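Local structure of SusD homolog (Bacteroides thetaiotaomicron VPI-5482, 3FDH) at residues Q237-I242 against P329-S334; S334-M339 against S428-E433; E63-E68 against P454-K459. The protein probably binds glycans at the outer membrane as a SusD/RagB-family lipoprotein, helping a partner transporter to take them up. All coordinates share one frame; numbering follows the deposited sequence.

Contact 1 of 3, residues Q237-I242 against P329-S334; sequences QAAFDI and PTLLMS
A classic beta bulge interrupts the two-stranded antiparallel ribbon in which A238, A239 and F240 pair with residues of P329-S334. The evidence is a register shift of one: F240 faces T330 and A239 faces L331, but A238 faces both L332 and M333. F240 and T330 form a hydrogen-bonded pair, the F240 N to T330 O bond being 2.8 Å long and nearly straight at 174°. At the bulge A238 O takes two donors, L332 N at 2.8 Å and, weakly, M333 N at 3.3 Å, while A238 N gives to M333 O. On the face carrying A239 and L331 the packing is tight, with L331 CD2 3.5 Å from A239 CB. The same methyl lies 3.8 Å from Q237 NE2, the two side chains passing at a slant. With CG between its backbone N and carbonyl carbon (chi1 78°), the extended Q237 chain carries OE1 to 3.4 Å from S334 CA, where it accepts from Y335 N. D241 runs alongside the P329 ring, D241 OD1 lying 3.6 Å from P329 CB. On the other face, F240 packs against helix 21-37 and A238 against F197 of helix 191-208, while S334 leads directly into helix 335-348.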
loop_
_atom_site.group_PDB
_atom_site.type_symbol
_atom_site.label_atom_id
_atom_site.label_comp_id
_atom_site.label_asym_id
_atom_site.label_seq_id
_atom_site.Cartn_x
_atom_site.Cartn_y
_atom_site.Cartn_z
ATOM N N GLN A 237 -1.869 14.436 -3.759
ATOM C CA GLN A 237 -1.598 12.983 -3.662
ATOM C C GLN A 237 -2.515 12.193 -4.568
ATOM O O GLN A 237 -3.558 12.652 -4.975
ATOM C CB GLN A 237 -1.634 12.484 -2.216
ATOM C CG GLN A 237 -3.043 12.290 -1.670
ATOM C CD GLN A 237 -3.100 12.152 -0.188
ATOM O OE1 GLN A 237 -2.085 11.883 0.462
ATOM N NE2 GLN A 237 -4.300 12.382 0.382
ATOM N N ALA A 238 -2.048 10.997 -4.917
ATOM C CA ALA A 238 -2.767 10.103 -5.839
ATOM C C ALA A 238 -3.819 9.302 -5.092
ATOM O O ALA A 238 -3.546 8.250 -4.527
ATOM C CB ALA A 238 -1.818 9.212 -6.536
ATOM N N ALA A 239 -5.010 9.883 -5.094
ATOM C CA ALA A 239 -6.146 9.351 -4.373
ATOM C C ALA A 239 -7.290 9.053 -5.299
ATOM O O ALA A 239 -7.704 9.872 -6.083
ATOM C CB ALA A 239 -6.601 10.344 -3.315
ATOM N N PHE A 240 -7.799 7.851 -5.147
ATOM C CA PHE A 240 -8.988 7.398 -5.859
ATOM C C PHE A 240 -10.050 7.685 -4.837
ATOM O O PHE A 240 -10.205 6.930 -3.862
ATOM C CB PHE A 240 -8.880 5.914 -6.156
ATOM C CG PHE A 240 -10.035 5.357 -6.907
ATOM C CD1 PHE A 240 -10.193 5.624 -8.249
ATOM C CD2 PHE A 240 -10.940 4.509 -6.287
ATOM C CE1 PHE A 240 -11.248 5.105 -8.965
ATOM C CE2 PHE A 240 -12.011 3.973 -7.002
ATOM C CZ PHE A 240 -12.171 4.294 -8.352
ATOM N N ASP A 241 -10.773 8.782 -5.071
ATOM C CA ASP A 241 -11.678 9.316 -4.091
ATOM C C ASP A 241 -13.082 9.458 -4.653
ATOM O O ASP A 241 -13.647 10.530 -4.618
ATOM C CB ASP A 241 -11.106 10.674 -3.688
ATOM C CG ASP A 241 -11.664 11.213 -2.368
ATOM O OD1 ASP A 241 -12.388 10.512 -1.625
ATOM O OD2 ASP A 241 -11.334 12.373 -2.059
ATOM N N ILE A 242 -13.621 8.372 -5.184
ATOM C CA ILE A 242 -14.945 8.423 -5.800
ATOM C C ILE A 242 -15.936 7.539 -5.055
ATOM O O ILE A 242 -17.033 7.264 -5.532
ATOM C CB ILE A 242 -14.905 8.058 -7.332
ATOM C CG1 ILE A 242 -14.662 6.556 -7.549
ATOM C CG2 ILE A 242 -13.844 8.899 -8.049
ATOM C CD1 ILE A 242 -14.711 6.096 -9.025
ATOM N N PRO A 329 -10.726 7.576 0.828
ATOM C CA PRO A 329 -10.100 7.276 -0.466
ATOM C C PRO A 329 -9.049 6.205 -0.413
ATOM O O PRO A 329 -8.450 5.953 0.610
ATOM C CB PRO A 329 -9.395 8.585 -0.860
ATOM C CG PRO A 329 -9.297 9.411 0.442
ATOM C CD PRO A 329 -10.439 8.943 1.310
ATOM N N THR A 330 -8.835 5.601 -1.566
ATOM C CA THR A 330 -7.754 4.670 -1.745
ATOM C C THR A 330 -6.576 5.499 -2.226
ATOM O O THR A 330 -6.635 6.169 -3.257
ATOM C CB THR A 330 -8.051 3.552 -2.759
ATOM O OG1 THR A 330 -9.084 2.707 -2.250
ATOM C CG2 THR A 330 -6.797 2.738 -3.023
ATOM N N LEU A 331 -5.512 5.455 -1.441
ATOM C CA LEU A 331 -4.293 6.217 -1.737
ATOM C C LEU A 331 -3.287 5.323 -2.516
ATOM O O LEU A 331 -2.651 4.410 -1.967
ATOM C CB LEU A 331 -3.704 6.816 -0.441
ATOM C CG LEU A 331 -4.638 7.742 0.338
ATOM C CD1 LEU A 331 -3.920 8.312 1.588
ATOM C CD2 LEU A 331 -5.194 8.793 -0.560
ATOM N N LEU A 332 -3.196 5.576 -3.827
ATOM C CA LEU A 332 -2.231 4.883 -4.700
ATOM C C LEU A 332 -0.848 5.326 -4.275
ATOM O O LEU A 332 0.112 4.561 -4.347
ATOM C CB LEU A 332 -2.471 5.099 -6.175
ATOM C CG LEU A 332 -3.708 4.401 -6.751
ATOM C CD1 LEU A 332 -3.799 4.605 -8.288
ATOM C CD2 LEU A 332 -3.717 2.911 -6.444
HETATM N N MSE A 333 -0.766 6.572 -3.817
HETATM C CA MSE A 333 0.470 7.046 -3.205
HETATM C C MSE A 333 0.183 8.326 -2.491
HETATM O O MSE A 333 -0.313 9.294 -3.099
HETATM C CB MSE A 333 1.622 7.176 -4.208
HETATM C CG MSE A 333 2.990 7.305 -3.473
HETATM SE SE MSE A 333 4.482 7.842 -4.601
HETATM C CE MSE A 333 5.693 8.280 -3.152
ATOM N N SER A 334 0.450 8.293 -1.184
ATOM C CA SER A 334 0.173 9.428 -0.307
ATOM C C SER A 334 1.272 10.462 -0.194
ATOM O O SER A 334 2.457 10.220 -0.435
ATOM C CB SER A 334 -0.192 8.940 1.071
ATOM O OG SER A 334 0.912 8.307 1.691
#

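Contact 2 of 3, residues S334-M339 against S428-E433; sequences SYHELM and SGEATE
S334, the N-cap of helix 335-348, and H336 in its first turn both donate to the carboxylate of E430, in the segment that leads into helix 431-443. The contact therefore joins the N-terminal ends of two helices of this largely helical SusD-like fold. S334 OG works in both directions: it accepts from E337 N at 3.0 Å, the capping bond, and donates to E430 OE2 at 2.6 Å, meeting that oxygen on its syn side and slightly out of the carboxylate plane. The second oxygen, E430 OE1, receives H336 NE2 at 2.6 Å through its syn lone pair. This bond is close to straight (162°) and the acceptor lies almost in the ring plane, although ring and carboxylate planes stand 82° apart. CG of H336 sits between its backbone N and carbonyl carbon (chi1 50°), a turn that folds the ring back over the cap, with S334 OG above the centre of one face. Two protein donors thus hold the carboxylate, one on each oxygen, which probably favours its charged form. Water 1 accepts from S334 N and lies within hydrogen-bonding distance of both E430 OE2 and E337 OE1. Beside this group the E337 and E433 chains cross at about a right angle, their carboxylate planes nearly parallel. If both are charged they would repel at this separation, which arginines of helix 191-208 probably offset: R204 forms a salt bridge with E337 OE1, and R208 with E433 OE2. Between the two acids water 2 donates to both, at 2.6 Å from E337 OE2 and 2.7 Å from E433 OE2, bridging oxygens that lie 3.5 Å from each other.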
loop_
_atom_site.group_PDB
_atom_site.type_symbol
_atom_site.label_atom_id
_atom_site.label_comp_id
_atom_site.label_asym_id
_atom_site.label_seq_id
_atom_site.Cartn_x
_atom_site.Cartn_y
_atom_site.Cartn_z
ATOM N N SER A 334 0.450 8.293 -1.184
ATOM C CA SER A 334 0.173 9.428 -0.307
ATOM C C SER A 334 1.272 10.462 -0.194
ATOM O O SER A 334 2.457 10.220 -0.435
ATOM C CB SER A 334 -0.192 8.940 1.071
ATOM O OG SER A 334 0.912 8.307 1.691
ATOM N N TYR A 335 0.830 11.662 0.183
ATOM C CA TYR A 335 1.762 12.716 0.435
ATOM C C TYR A 335 2.643 12.327 1.607
ATOM O O TYR A 335 3.857 12.546 1.588
ATOM C CB TYR A 335 1.040 14.021 0.724
ATOM C CG TYR A 335 1.929 15.171 1.167
ATOM C CD1 TYR A 335 2.874 15.735 0.331
ATOM C CD2 TYR A 335 1.786 15.721 2.443
ATOM C CE1 TYR A 335 3.678 16.776 0.771
ATOM C CE2 TYR A 335 2.559 16.778 2.868
ATOM C CZ TYR A 335 3.495 17.301 2.045
ATOM O OH TYR A 335 4.236 18.375 2.507
ATOM N N HIS A 336 2.050 11.676 2.604
ATOM C CA HIS A 336 2.832 11.295 3.793
ATOM C C HIS A 336 3.899 10.303 3.404
ATOM O O HIS A 336 5.020 10.408 3.874
ATOM C CB HIS A 336 2.028 10.850 5.054
ATOM C CG HIS A 336 0.978 9.819 4.815
ATOM N ND1 HIS A 336 -0.304 10.148 4.399
ATOM C CD2 HIS A 336 1.001 8.469 4.973
ATOM C CE1 HIS A 336 -1.012 9.031 4.291
ATOM N NE2 HIS A 336 -0.234 8.001 4.611
ATOM N N GLU A 337 3.549 9.352 2.546
ATOM C CA GLU A 337 4.547 8.371 2.096
ATOM C C GLU A 337 5.704 9.101 1.420
ATOM O O GLU A 337 6.876 8.786 1.616
ATOM C CB GLU A 337 3.985 7.321 1.119
ATOM C CG GLU A 337 5.090 6.474 0.568
ATOM C CD GLU A 337 4.698 5.500 -0.529
ATOM O OE1 GLU A 337 3.504 5.206 -0.776
ATOM O OE2 GLU A 337 5.626 5.065 -1.201
ATOM N N LEU A 338 5.378 10.107 0.644
ATOM C CA LEU A 338 6.432 10.826 -0.091
ATOM C C LEU A 338 7.358 11.562 0.887
ATOM O O LEU A 338 8.573 11.668 0.708
ATOM C CB LEU A 338 5.807 11.800 -1.096
ATOM C CG LEU A 338 6.765 12.483 -2.054
ATOM C CD1 LEU A 338 7.220 11.517 -3.117
ATOM C CD2 LEU A 338 6.068 13.745 -2.645
HETATM N N MSE A 339 6.774 12.051 1.947
HETATM C CA MSE A 339 7.566 12.802 2.949
HETATM C C MSE A 339 8.420 11.872 3.779
HETATM O O MSE A 339 9.487 12.271 4.262
HETATM C CB MSE A 339 6.682 13.690 3.843
HETATM C CG MSE A 339 5.978 14.839 3.078
HETATM SE SE MSE A 339 7.206 16.040 2.161
HETATM C CE MSE A 339 7.308 15.320 0.480
ATOM N N SER A 428 -6.623 3.273 3.857
ATOM C CA SER A 428 -6.092 3.901 2.627
ATOM C C SER A 428 -5.451 2.986 1.585
ATOM O O SER A 428 -5.092 3.445 0.489
ATOM C CB SER A 428 -5.109 5.040 2.970
ATOM O OG SER A 428 -5.707 5.998 3.831
ATOM N N GLY A 429 -5.290 1.717 1.941
ATOM C CA GLY A 429 -4.642 0.728 1.075
ATOM C C GLY A 429 -3.126 0.755 1.163
ATOM O O GLY A 429 -2.451 0.318 0.245
ATOM N N GLU A 430 -2.584 1.242 2.276
ATOM C CA GLU A 430 -1.101 1.408 2.422
ATOM C C GLU A 430 -0.311 0.247 3.026
ATOM O O GLU A 430 0.933 0.289 3.097
ATOM C CB GLU A 430 -0.789 2.722 3.154
ATOM C CG GLU A 430 -1.213 3.940 2.357
ATOM C CD GLU A 430 -0.741 5.251 2.969
ATOM O OE1 GLU A 430 -1.170 5.577 4.102
ATOM O OE2 GLU A 430 0.054 5.959 2.301
ATOM N N ALA A 431 -1.021 -0.816 3.412
ATOM C CA ALA A 431 -0.366 -1.976 4.031
ATOM C C ALA A 431 0.477 -2.617 2.978
ATOM O O ALA A 431 1.553 -3.178 3.223
ATOM C CB ALA A 431 -1.374 -2.970 4.606
ATOM N N THR A 432 -0.034 -2.517 1.771
ATOM C CA THR A 432 0.655 -3.115 0.622
ATOM C C THR A 432 2.093 -2.574 0.592
ATOM O O THR A 432 3.096 -3.296 0.583
ATOM C CB THR A 432 -0.097 -2.726 -0.679
ATOM O OG1 THR A 432 -1.354 -3.426 -0.729
ATOM C CG2 THR A 432 0.691 -3.060 -1.917
ATOM N N GLU A 433 2.189 -1.266 0.605
ATOM C CA GLU A 433 3.500 -0.602 0.553
ATOM C C GLU A 433 4.295 -0.802 1.864
ATOM O O GLU A 433 5.502 -0.932 1.847
ATOM C CB GLU A 433 3.324 0.869 0.164
ATOM C CG GLU A 433 4.591 1.677 0.026
ATOM C CD GLU A 433 5.509 1.197 -1.088
ATOM O OE1 GLU A 433 5.103 0.384 -1.917
ATOM O OE2 GLU A 433 6.650 1.694 -1.144
HETATM O O HOH W 1 0.924 5.636 -0.093
HETATM O O HOH W 2 7.721 3.987 -0.105
#

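Contact 3 of 3, residues E63-E68 against P454-K459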
loop_
_atom_site.group_PDB
_atom_site.type_symbol
_atom_site.label_atom_id
_atom_site.label_comp_id
_atom_site.label_asym_id
_atom_site.label_seq_id
_atom_site.Cartn_x
_atom_site.Cartn_y
_atom_site.Cartn_z
ATOM N N GLU A 63 -3.241 -15.611 9.195
ATOM C CA GLU A 63 -2.725 -15.132 10.458
ATOM C C GLU A 63 -1.899 -16.171 11.230
ATOM O O GLU A 63 -0.860 -15.864 11.819
ATOM C CB GLU A 63 -3.906 -14.649 11.320
ATOM C CG GLU A 63 -3.483 -13.933 12.641
ATOM C CD GLU A 63 -2.754 -12.606 12.417
ATOM O OE1 GLU A 63 -3.167 -11.816 11.520
ATOM O OE2 GLU A 63 -1.811 -12.330 13.199
ATOM N N VAL A 64 -2.374 -17.409 11.225
ATOM C CA VAL A 64 -1.744 -18.482 11.995
ATOM C C VAL A 64 -0.779 -19.231 11.127
ATOM O O VAL A 64 -0.173 -20.198 11.501
ATOM C CB VAL A 64 -2.763 -19.412 12.680
ATOM C CG1 VAL A 64 -3.570 -18.615 13.729
ATOM C CG2 VAL A 64 -3.654 -20.202 11.639
ATOM N N ARG A 65 -0.681 -18.748 9.912
ATOM C CA ARG A 65 0.231 -19.302 8.895
ATOM C C ARG A 65 0.006 -20.750 8.612
ATOM O O ARG A 65 0.970 -21.527 8.546
ATOM C CB ARG A 65 1.682 -19.112 9.309
ATOM C CG ARG A 65 2.073 -17.709 9.625
ATOM C CD ARG A 65 1.971 -16.746 8.463
ATOM N NE ARG A 65 2.658 -15.550 8.891
ATOM C CZ ARG A 65 2.088 -14.434 9.317
ATOM N NH1 ARG A 65 0.774 -14.245 9.245
ATOM N NH2 ARG A 65 2.862 -13.468 9.748
ATOM N N GLU A 66 -1.253 -21.140 8.459
ATOM C CA GLU A 66 -1.568 -22.523 8.104
ATOM C C GLU A 66 -2.028 -22.635 6.648
ATOM O O GLU A 66 -3.181 -22.376 6.318
ATOM C CB GLU A 66 -2.559 -23.119 9.121
ATOM C CG GLU A 66 -1.994 -22.981 10.573
ATOM C CD GLU A 66 -2.940 -23.387 11.734
ATOM O OE1 GLU A 66 -4.099 -23.797 11.496
ATOM O OE2 GLU A 66 -2.485 -23.279 12.912
ATOM N N ASN A 67 -1.093 -23.030 5.784
ATOM C CA ASN A 67 -1.347 -23.245 4.344
ATOM C C ASN A 67 -1.613 -22.016 3.506
ATOM O O ASN A 67 -1.069 -21.838 2.413
ATOM C CB ASN A 67 -2.572 -24.123 4.206
ATOM C CG ASN A 67 -2.346 -25.511 4.774
ATOM O OD1 ASN A 67 -1.254 -26.043 4.681
ATOM N ND2 ASN A 67 -3.376 -26.087 5.390
ATOM N N GLU A 68 -2.492 -21.185 4.030
ATOM C CA GLU A 68 -2.987 -20.023 3.302
ATOM C C GLU A 68 -1.906 -19.119 2.672
ATOM O O GLU A 68 -2.033 -18.691 1.528
ATOM C CB GLU A 68 -3.895 -19.177 4.211
ATOM C CG GLU A 68 -4.655 -18.036 3.541
ATOM C CD GLU A 68 -5.789 -18.487 2.658
ATOM O OE1 GLU A 68 -6.142 -19.681 2.658
ATOM O OE2 GLU A 68 -6.375 -17.610 1.972
ATOM N N PRO A 454 4.154 -15.446 16.596
ATOM C CA PRO A 454 5.179 -16.449 16.891
ATOM C C PRO A 454 5.493 -17.335 15.742
ATOM O O PRO A 454 6.511 -18.024 15.737
ATOM C CB PRO A 454 4.528 -17.299 17.985
ATOM C CG PRO A 454 3.408 -16.486 18.500
ATOM C CD PRO A 454 2.932 -15.678 17.376
ATOM N N ASN A 455 4.616 -17.300 14.751
ATOM C CA ASN A 455 4.755 -18.193 13.593
ATOM C C ASN A 455 5.787 -17.681 12.608
ATOM O O ASN A 455 6.173 -18.349 11.638
ATOM C CB ASN A 455 3.412 -18.374 12.905
ATOM C CG ASN A 455 2.400 -19.049 13.803
ATOM O OD1 ASN A 455 2.518 -20.234 14.088
ATOM N ND2 ASN A 455 1.369 -18.297 14.220
ATOM N N ASN A 456 6.260 -16.493 12.895
ATOM C CA ASN A 456 7.251 -15.842 12.034
ATOM C C ASN A 456 8.660 -16.425 12.160
ATOM O O ASN A 456 9.562 -16.018 11.424
ATOM C CB ASN A 456 7.306 -14.342 12.340
ATOM C CG ASN A 456 6.191 -13.586 11.706
ATOM O OD1 ASN A 456 5.437 -14.112 10.887
ATOM N ND2 ASN A 456 6.098 -12.333 12.045
ATOM N N SER A 457 8.821 -17.384 13.075
ATOM C CA SER A 457 10.113 -18.017 13.323
ATOM C C SER A 457 10.526 -18.760 12.068
ATOM O O SER A 457 11.684 -18.745 11.657
ATOM C CB SER A 457 10.059 -18.972 14.520
ATOM O OG SER A 457 9.022 -19.927 14.349
ATOM N N SER A 458 9.540 -19.387 11.432
ATOM C CA SER A 458 9.774 -20.086 10.176
ATOM C C SER A 458 8.743 -19.790 9.089
ATOM O O SER A 458 8.918 -20.217 7.952
ATOM C CB SER A 458 9.767 -21.580 10.410
ATOM O OG SER A 458 8.478 -21.997 10.843
ATOM N N LYS A 459 7.707 -19.026 9.413
ATOM C CA LYS A 459 6.644 -18.751 8.456
ATOM C C LYS A 459 6.261 -17.307 8.208
ATOM O O LYS A 459 5.087 -16.982 8.048
ATOM C CB LYS A 459 5.389 -19.552 8.789
ATOM C CG LYS A 459 5.598 -21.013 8.402
ATOM C CD LYS A 459 4.416 -21.813 8.757
ATOM C CE LYS A 459 4.454 -23.081 8.034
ATOM N NZ LYS A 459 3.221 -23.809 8.422
HETATM O O HOH W 3 3.570 -10.952 11.416
HETATM O O HOH W 4 1.328 -24.125 6.589
#
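R65 lays its aliphatic arm across N455 and K459, with CG 3.6 Å from N455 CB and CB 3.8 Å from K459 CB. A bend at chi2 (-63°) then turns the guanidinium toward the short, weakly bonded helix about 456-459. There R65 NE donates to K459 O at 2.9 Å, with the acceptor close to the guanidinium plane. R65 NH2 reaches N456 OD1, also at 2.9 Å, using a lone pair in the amide plane although the oxygen lies 22° out of the guanidinium plane. Water 3 accepts from N456 ND2 and, weakly, from R65 NH2. R65 NH1 bonds back to A62 O, so all three guanidinium nitrogens have protein acceptors. In return, the extended K459 chain brings NZ to R65 O at 3.2 Å, and water 4 links NZ to N67 N. Replacing R65 by an alanine removes the guanidinium, which would probably cost K459 O, N456 OD1 and A62 O these bonds and open a gap beside N455. The backbone of R65 has positive phi (57°) and follows helix 57-63 with two bonds back into its last turn: a Schellman motif, a common way to end a helix, here joined by the R65 side chain to that weakly helical turn.

How the contacts relate
Contacts 1 and 2 belong to one buried unit. Their centres are 9 Å apart, they share S334, and strand 330-331 runs on into helix 335-348; a probable hydrogen bond from L331 N to S428 O and the packing of M333 on L338 tie them further. Contact 3 lies nearer the surface, its centre 22 Å from that of the chain against 6 Å for contact 2, and its nearest atoms stay about 11 Å from those of contact 2. Chemistry follows place: contact 1 relies on backbone pairing and apolar packing, contact 2 on buried carboxylates with their donors and waters, and contact 3 on arginine and lysine bonded to carbonyl oxygens, two of them backbone.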